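Local coordinates for vivid PAS protein VVD (Neurospora crassa, PDB 3D72) that senses blue light as a circadian photoreceptor, using a flavin-binding LOV domain of the PAS family, at residues 111-116 against 123-128. The protein carries 1 engineered substitution. Numbering follows the deposited sequence.
Sequences QVEVVN and RFVNFL. With FAD (flavin-adenine dinucleotide), chain C.
Val112 pairs with Leu128, Val114 with Asn126 and Asn116 with Phe124 as antiparallel hydrogen-bonded pairs, two N-H···O bonds each, so that strands 110-117 and 123-134 form a hairpin at one side of the PAS sheet. The side chains of these six residues share the face turned to the flavin. Asn116 suits its place because an amide offers both an acceptor and a donor: OD1 accepts a nearly straight hydrogen bond (173°) from FAD N3 at 2.9 Å, while ND2 gives to FAD O2 at 2.9 Å and also to the carbonyl O of Val115. The same OD1 accepts from Asn126 ND2 at 3.0 Å, the donor lying above the carbonyl plane, with the two amides almost perpendicular (82°). Asn126 has CG anti to its own N (chi1 -171°), which carries ND2 to OD1 and to within 3.2 Å of FAD O4; its OD1 accepts from Cys148 N, fixing the amide's rotation. Phe124 lays a ring face against Asn116 CB, 3.9 Å from the ring centroid, and branched Leu128 holds both methyls above the flavin plane, CD1 3.5 Å from FAD N5 and CD2 3.5 Å from FAD C4X. On the other face, Val115 CG1 sits over the guanidinium plane of Arg123. Asn116 thus bonds the flavin's pyrimidine edge, with Asn126 bonded to its OD1, while leucine packs hydrocarbon on the ring face, the arrangement of a LOV flavin pocket.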
ATOM      1  N   GLN A 111       1.886 -11.778 -16.916  1.00 13.41           N
ATOM      2  CA  GLN A 111       0.751 -10.987 -17.338  1.00 13.66           C
ATOM      3  C   GLN A 111       0.245 -11.633 -18.617  1.00 13.60           C
ATOM      4  O   GLN A 111       1.017 -11.864 -19.546  1.00 14.40           O
ATOM      5  CB  GLN A 111       1.218  -9.553 -17.589  1.00 14.58           C
ATOM      6  CG  GLN A 111       0.138  -8.508 -17.601  1.00 17.74           C
ATOM      7  CD  GLN A 111       0.718  -7.106 -17.449  1.00 18.53           C
ATOM      8  OE1 GLN A 111       0.530  -6.442 -16.425  1.00 18.01           O
ATOM      9  NE2 GLN A 111       1.444  -6.660 -18.467  1.00 20.33           N
ATOM     10  N   VAL A 112      -1.044 -11.948 -18.655  1.00 12.96           N
ATOM     11  CA  VAL A 112      -1.625 -12.587 -19.830  1.00 13.58           C
ATOM     12  C   VAL A 112      -3.063 -12.166 -20.064  1.00 13.28           C
ATOM     13  O   VAL A 112      -3.684 -11.536 -19.216  1.00 11.92           O
ATOM     14  CB  VAL A 112      -1.622 -14.137 -19.697  1.00 14.50           C
ATOM     15  CG1 VAL A 112      -0.219 -14.641 -19.409  1.00 17.00           C
ATOM     16  CG2 VAL A 112      -2.589 -14.570 -18.598  1.00 15.41           C
ATOM     17  N   GLU A 113      -3.569 -12.474 -21.255  1.00 13.81           N
ATOM     18  CA  GLU A 113      -4.961 -12.224 -21.574  1.00 14.60           C
ATOM     19  C   GLU A 113      -5.529 -13.633 -21.665  1.00 14.20           C
ATOM     20  O   GLU A 113      -4.998 -14.474 -22.392  1.00 15.13           O
ATOM     21  CB  GLU A 113      -5.130 -11.511 -22.914  1.00 16.67           C
ATOM     22  CG  GLU A 113      -4.812 -10.033 -22.880  1.00 19.64           C
ATOM     23  CD  GLU A 113      -5.554  -9.285 -23.962  1.00 22.54           C
ATOM     24  OE1 GLU A 113      -5.642  -9.826 -25.081  1.00 23.28           O
ATOM     25  OE2 GLU A 113      -6.047  -8.167 -23.697  1.00 25.46           O
ATOM     26  N   VAL A 114      -6.584 -13.902 -20.911  1.00 13.94           N
ATOM     27  CA  VAL A 114      -7.174 -15.229 -20.923  1.00 13.85           C
ATOM     28  C   VAL A 114      -8.685 -15.154 -21.027  1.00 13.09           C
ATOM     29  O   VAL A 114      -9.322 -14.297 -20.418  1.00 13.26           O
ATOM     30  CB  VAL A 114      -6.782 -16.027 -19.640  1.00 14.38           C
ATOM     31  CG1 VAL A 114      -7.294 -15.324 -18.399  1.00 14.40           C
ATOM     32  CG2 VAL A 114      -7.344 -17.445 -19.714  1.00 15.37           C
ATOM     33  N   VAL A 115      -9.261 -16.044 -21.825  1.00 12.47           N
ATOM     34  CA  VAL A 115     -10.702 -16.067 -21.968  1.00 13.48           C
ATOM     35  C   VAL A 115     -11.296 -16.632 -20.685  1.00 13.13           C
ATOM     36  O   VAL A 115     -10.890 -17.696 -20.227  1.00 13.09           O
ATOM     37  CB  VAL A 115     -11.135 -16.940 -23.164  1.00 13.52           C
ATOM     38  CG1 VAL A 115     -12.648 -17.095 -23.171  1.00 14.71           C
ATOM     39  CG2 VAL A 115     -10.673 -16.293 -24.461  1.00 14.65           C
ATOM     40  N   ASN A 116     -12.238 -15.893 -20.105  1.00 12.69           N
ATOM     41  CA  ASN A 116     -12.919 -16.293 -18.877  1.00 12.45           C
ATOM     42  C   ASN A 116     -14.424 -16.137 -19.049  1.00 12.71           C
ATOM     43  O   ASN A 116     -14.906 -15.544 -20.023  1.00 12.68           O
ATOM     44  CB  ASN A 116     -12.463 -15.431 -17.684  1.00 11.40           C
ATOM     45  CG  ASN A 116     -11.157 -15.922 -17.040  1.00 12.60           C
ATOM     46  OD1 ASN A 116     -10.717 -15.366 -16.032  1.00 11.96           O
ATOM     47  ND2 ASN A 116     -10.546 -16.956 -17.610  1.00 11.57           N
ATOM     48  N   ARG A 123     -18.987 -14.539 -21.770  1.00 17.58           N
ATOM     49  CA  ARG A 123     -17.577 -14.631 -22.126  1.00 17.43           C
ATOM     50  C   ARG A 123     -16.905 -13.262 -22.120  1.00 17.21           C
ATOM     51  O   ARG A 123     -17.479 -12.271 -22.575  1.00 17.72           O
ATOM     52  CB  ARG A 123     -17.432 -15.237 -23.525  1.00 17.36           C
ATOM     53  CG  ARG A 123     -16.026 -15.172 -24.104  1.00 18.78           C
ATOM     54  CD  ARG A 123     -16.015 -15.631 -25.553  1.00 20.38           C
ATOM     55  NE  ARG A 123     -14.715 -15.449 -26.198  1.00 22.00           N
ATOM     56  CZ  ARG A 123     -13.961 -16.448 -26.641  1.00 22.81           C
ATOM     57  NH1 ARG A 123     -14.375 -17.703 -26.511  1.00 24.72           N
ATOM     58  NH2 ARG A 123     -12.796 -16.200 -27.213  1.00 23.95           N
ATOM     59  N   PHE A 124     -15.689 -13.213 -21.594  1.00 16.53           N
ATOM     60  CA  PHE A 124     -14.925 -11.976 -21.586  1.00 15.35           C
ATOM     61  C   PHE A 124     -13.438 -12.277 -21.606  1.00 15.40           C
ATOM     62  O   PHE A 124     -13.013 -13.395 -21.305  1.00 15.00           O
ATOM     63  CB  PHE A 124     -15.283 -11.086 -20.379  1.00 14.61           C
ATOM     64  CG  PHE A 124     -14.788 -11.590 -19.046  1.00 13.90           C
ATOM     65  CD1 PHE A 124     -15.503 -12.549 -18.335  1.00 14.02           C
ATOM     66  CD2 PHE A 124     -13.626 -11.067 -18.486  1.00 14.12           C
ATOM     67  CE1 PHE A 124     -15.070 -12.976 -17.077  1.00 14.93           C
ATOM     68  CE2 PHE A 124     -13.185 -11.485 -17.231  1.00 14.81           C
ATOM     69  CZ  PHE A 124     -13.904 -12.440 -16.526  1.00 14.38           C
ATOM     70  N   VAL A 125     -12.649 -11.287 -22.010  1.00 14.94           N
ATOM     71  CA  VAL A 125     -11.205 -11.439 -22.037  1.00 14.24           C
ATOM     72  C   VAL A 125     -10.701 -10.780 -20.763  1.00 13.16           C
ATOM     73  O   VAL A 125     -10.929  -9.594 -20.525  1.00 13.44           O
ATOM     74  CB  VAL A 125     -10.575 -10.747 -23.261  1.00 15.25           C
ATOM     75  CG1 VAL A 125      -9.076 -11.018 -23.296  1.00 16.51           C
ATOM     76  CG2 VAL A 125     -11.239 -11.255 -24.540  1.00 16.18           C
ATOM     77  N   ASN A 126     -10.028 -11.572 -19.938  1.00 11.93           N
ATOM     78  CA  ASN A 126      -9.501 -11.110 -18.663  1.00 11.93           C
ATOM     79  C   ASN A 126      -8.015 -10.804 -18.798  1.00 10.08           C
ATOM     80  O   ASN A 126      -7.227 -11.678 -19.147  1.00  9.82           O
ATOM     81  CB  ASN A 126      -9.723 -12.221 -17.626  1.00 11.17           C
ATOM     82  CG  ASN A 126      -9.426 -11.793 -16.201  1.00 14.11           C
ATOM     83  OD1 ASN A 126      -8.794 -10.770 -15.949  1.00 14.99           O
ATOM     84  ND2 ASN A 126      -9.877 -12.612 -15.247  1.00 14.86           N
ATOM     85  N   PHE A 127      -7.641  -9.549 -18.555  1.00 10.43           N
ATOM     86  CA  PHE A 127      -6.238  -9.147 -18.589  1.00 11.78           C
ATOM     87  C   PHE A 127      -5.773  -9.409 -17.155  1.00 10.84           C
ATOM     88  O   PHE A 127      -6.101  -8.660 -16.233  1.00 11.74           O
ATOM     89  CB  PHE A 127      -6.112  -7.660 -18.933  1.00 13.82           C
ATOM     90  CG  PHE A 127      -4.706  -7.131 -18.852  1.00 14.21           C
ATOM     91  CD1 PHE A 127      -4.437  -5.954 -18.155  1.00 15.86           C
ATOM     92  CD2 PHE A 127      -3.651  -7.797 -19.473  1.00 15.27           C
ATOM     93  CE1 PHE A 127      -3.139  -5.454 -18.065  1.00 16.29           C
ATOM     94  CE2 PHE A 127      -2.343  -7.301 -19.390  1.00 16.34           C
ATOM     95  CZ  PHE A 127      -2.094  -6.124 -18.686  1.00 15.94           C
ATOM     96  N   LEU A 128      -5.005 -10.476 -16.990  1.00  9.97           N
ATOM     97  CA  LEU A 128      -4.538 -10.922 -15.686  1.00 10.58           C
ATOM     98  C   LEU A 128      -3.061 -10.703 -15.376  1.00 10.66           C
ATOM     99  O   LEU A 128      -2.205 -10.972 -16.203  1.00 10.62           O
ATOM    100  CB  LEU A 128      -4.853 -12.412 -15.575  1.00 11.02           C
ATOM    101  CG  LEU A 128      -4.434 -13.189 -14.335  1.00 13.37           C
ATOM    102  CD1 LEU A 128      -5.277 -12.767 -13.146  1.00 15.86           C
ATOM    103  CD2 LEU A 128      -4.600 -14.679 -14.626  1.00 15.42           C
TER
HETATM  104  PA  FAD C 201      -3.028 -27.164 -15.937  1.00 23.41           P
HETATM  105  O1A FAD C 201      -4.356 -27.582 -15.410  1.00 23.22           O
HETATM  106  O2A FAD C 201      -1.881 -28.074 -15.709  1.00 24.57           O
HETATM  107  O5B FAD C 201      -3.191 -26.864 -17.486  1.00 25.58           O
HETATM  108  C5B FAD C 201      -2.104 -26.457 -18.341  1.00 30.77           C
HETATM  109  C4B FAD C 201      -2.599 -26.533 -19.782  1.00 34.35           C
HETATM  110  O4B FAD C 201      -1.485 -26.191 -20.625  1.00 35.98           O
HETATM  111  C3B FAD C 201      -3.114 -27.917 -20.230  1.00 35.60           C
HETATM  112  O3B FAD C 201      -4.407 -27.907 -20.779  1.00 36.52           O
HETATM  113  C2B FAD C 201      -2.065 -28.442 -21.203  1.00 36.61           C
HETATM  114  O2B FAD C 201      -2.515 -29.171 -22.315  1.00 36.34           O
HETATM  115  C1B FAD C 201      -1.223 -27.221 -21.587  1.00 37.48           C
HETATM  116  N9A FAD C 201       0.209 -27.449 -21.553  1.00 39.82           N
HETATM  117  C8A FAD C 201       0.976 -27.823 -20.485  1.00 40.70           C
HETATM  118  N7A FAD C 201       2.252 -27.966 -20.757  1.00 41.33           N
HETATM  119  C5A FAD C 201       2.327 -27.691 -22.112  1.00 41.49           C
HETATM  120  C6A FAD C 201       3.442 -27.666 -23.023  1.00 42.38           C
HETATM  121  N6A FAD C 201       4.682 -27.965 -22.627  1.00 42.83           N
HETATM  122  N1A FAD C 201       3.200 -27.345 -24.327  1.00 42.92           N
HETATM  123  C2A FAD C 201       1.924 -27.049 -24.698  1.00 42.81           C
HETATM  124  N3A FAD C 201       0.807 -27.030 -23.934  1.00 42.45           N
HETATM  125  C4A FAD C 201       1.104 -27.381 -22.608  1.00 41.33           C
HETATM  126  N1  FAD C 201      -6.935 -18.037 -14.176  1.00  8.83           N
HETATM  127  C2  FAD C 201      -7.998 -17.505 -14.833  1.00  8.51           C
HETATM  128  O2  FAD C 201      -8.489 -18.036 -15.846  1.00 10.03           O
HETATM  129  N3  FAD C 201      -8.561 -16.304 -14.375  1.00 10.52           N
HETATM  130  C4  FAD C 201      -8.129 -15.594 -13.253  1.00  7.73           C
HETATM  131  O4  FAD C 201      -8.696 -14.523 -12.935  1.00  9.07           O
HETATM  132  C4X FAD C 201      -7.017 -16.146 -12.585  1.00  8.10           C
HETATM  133  N5  FAD C 201      -6.528 -15.498 -11.435  1.00  7.42           N
HETATM  134  C5X FAD C 201      -5.442 -16.064 -10.790  1.00  8.45           C
HETATM  135  C6  FAD C 201      -4.930 -15.420  -9.621  1.00  6.95           C
HETATM  136  C7  FAD C 201      -3.877 -15.945  -8.910  1.00  8.46           C
HETATM  137  C7M FAD C 201      -3.390 -15.162  -7.683  1.00  8.59           C
HETATM  138  C8  FAD C 201      -3.297 -17.180  -9.294  1.00  8.01           C
HETATM  139  C8M FAD C 201      -2.153 -17.825  -8.539  1.00  8.58           C
HETATM  140  C9  FAD C 201      -3.794 -17.844 -10.474  1.00  7.76           C
HETATM  141  C9A FAD C 201      -4.859 -17.317 -11.224  1.00  7.81           C
HETATM  142  N10 FAD C 201      -5.383 -17.949 -12.424  1.00  7.68           N
HETATM  143  C10 FAD C 201      -6.473 -17.390 -13.053  1.00  8.09           C
HETATM  144  C1' FAD C 201      -4.798 -19.195 -12.993  1.00  8.15           C
HETATM  145  C2' FAD C 201      -5.224 -20.556 -12.497  1.00  9.72           C
HETATM  146  O2' FAD C 201      -5.440 -20.481 -11.083  1.00  9.41           O
HETATM  147  C3' FAD C 201      -4.123 -21.561 -12.910  1.00  9.13           C
HETATM  148  O3' FAD C 201      -2.897 -21.172 -12.292  1.00 10.38           O
HETATM  149  C4' FAD C 201      -3.905 -21.618 -14.459  1.00 10.48           C
HETATM  150  O4' FAD C 201      -5.074 -22.125 -15.075  1.00 10.12           O
HETATM  151  C5' FAD C 201      -2.695 -22.475 -14.863  1.00 12.63           C
HETATM  152  O5' FAD C 201      -2.495 -23.571 -13.956  1.00 14.91           O
HETATM  153  P   FAD C 201      -3.301 -24.934 -14.060  1.00 16.53           P
HETATM  154  O1P FAD C 201      -3.105 -25.613 -12.777  1.00 16.28           O
HETATM  155  O2P FAD C 201      -4.708 -24.680 -14.456  1.00 14.47           O
HETATM  156  O3P FAD C 201      -2.610 -25.809 -15.214  1.00 20.21           O
HETATM  157  O   HOH W   1      -8.623  -7.537 -21.746  1.00 36.23           O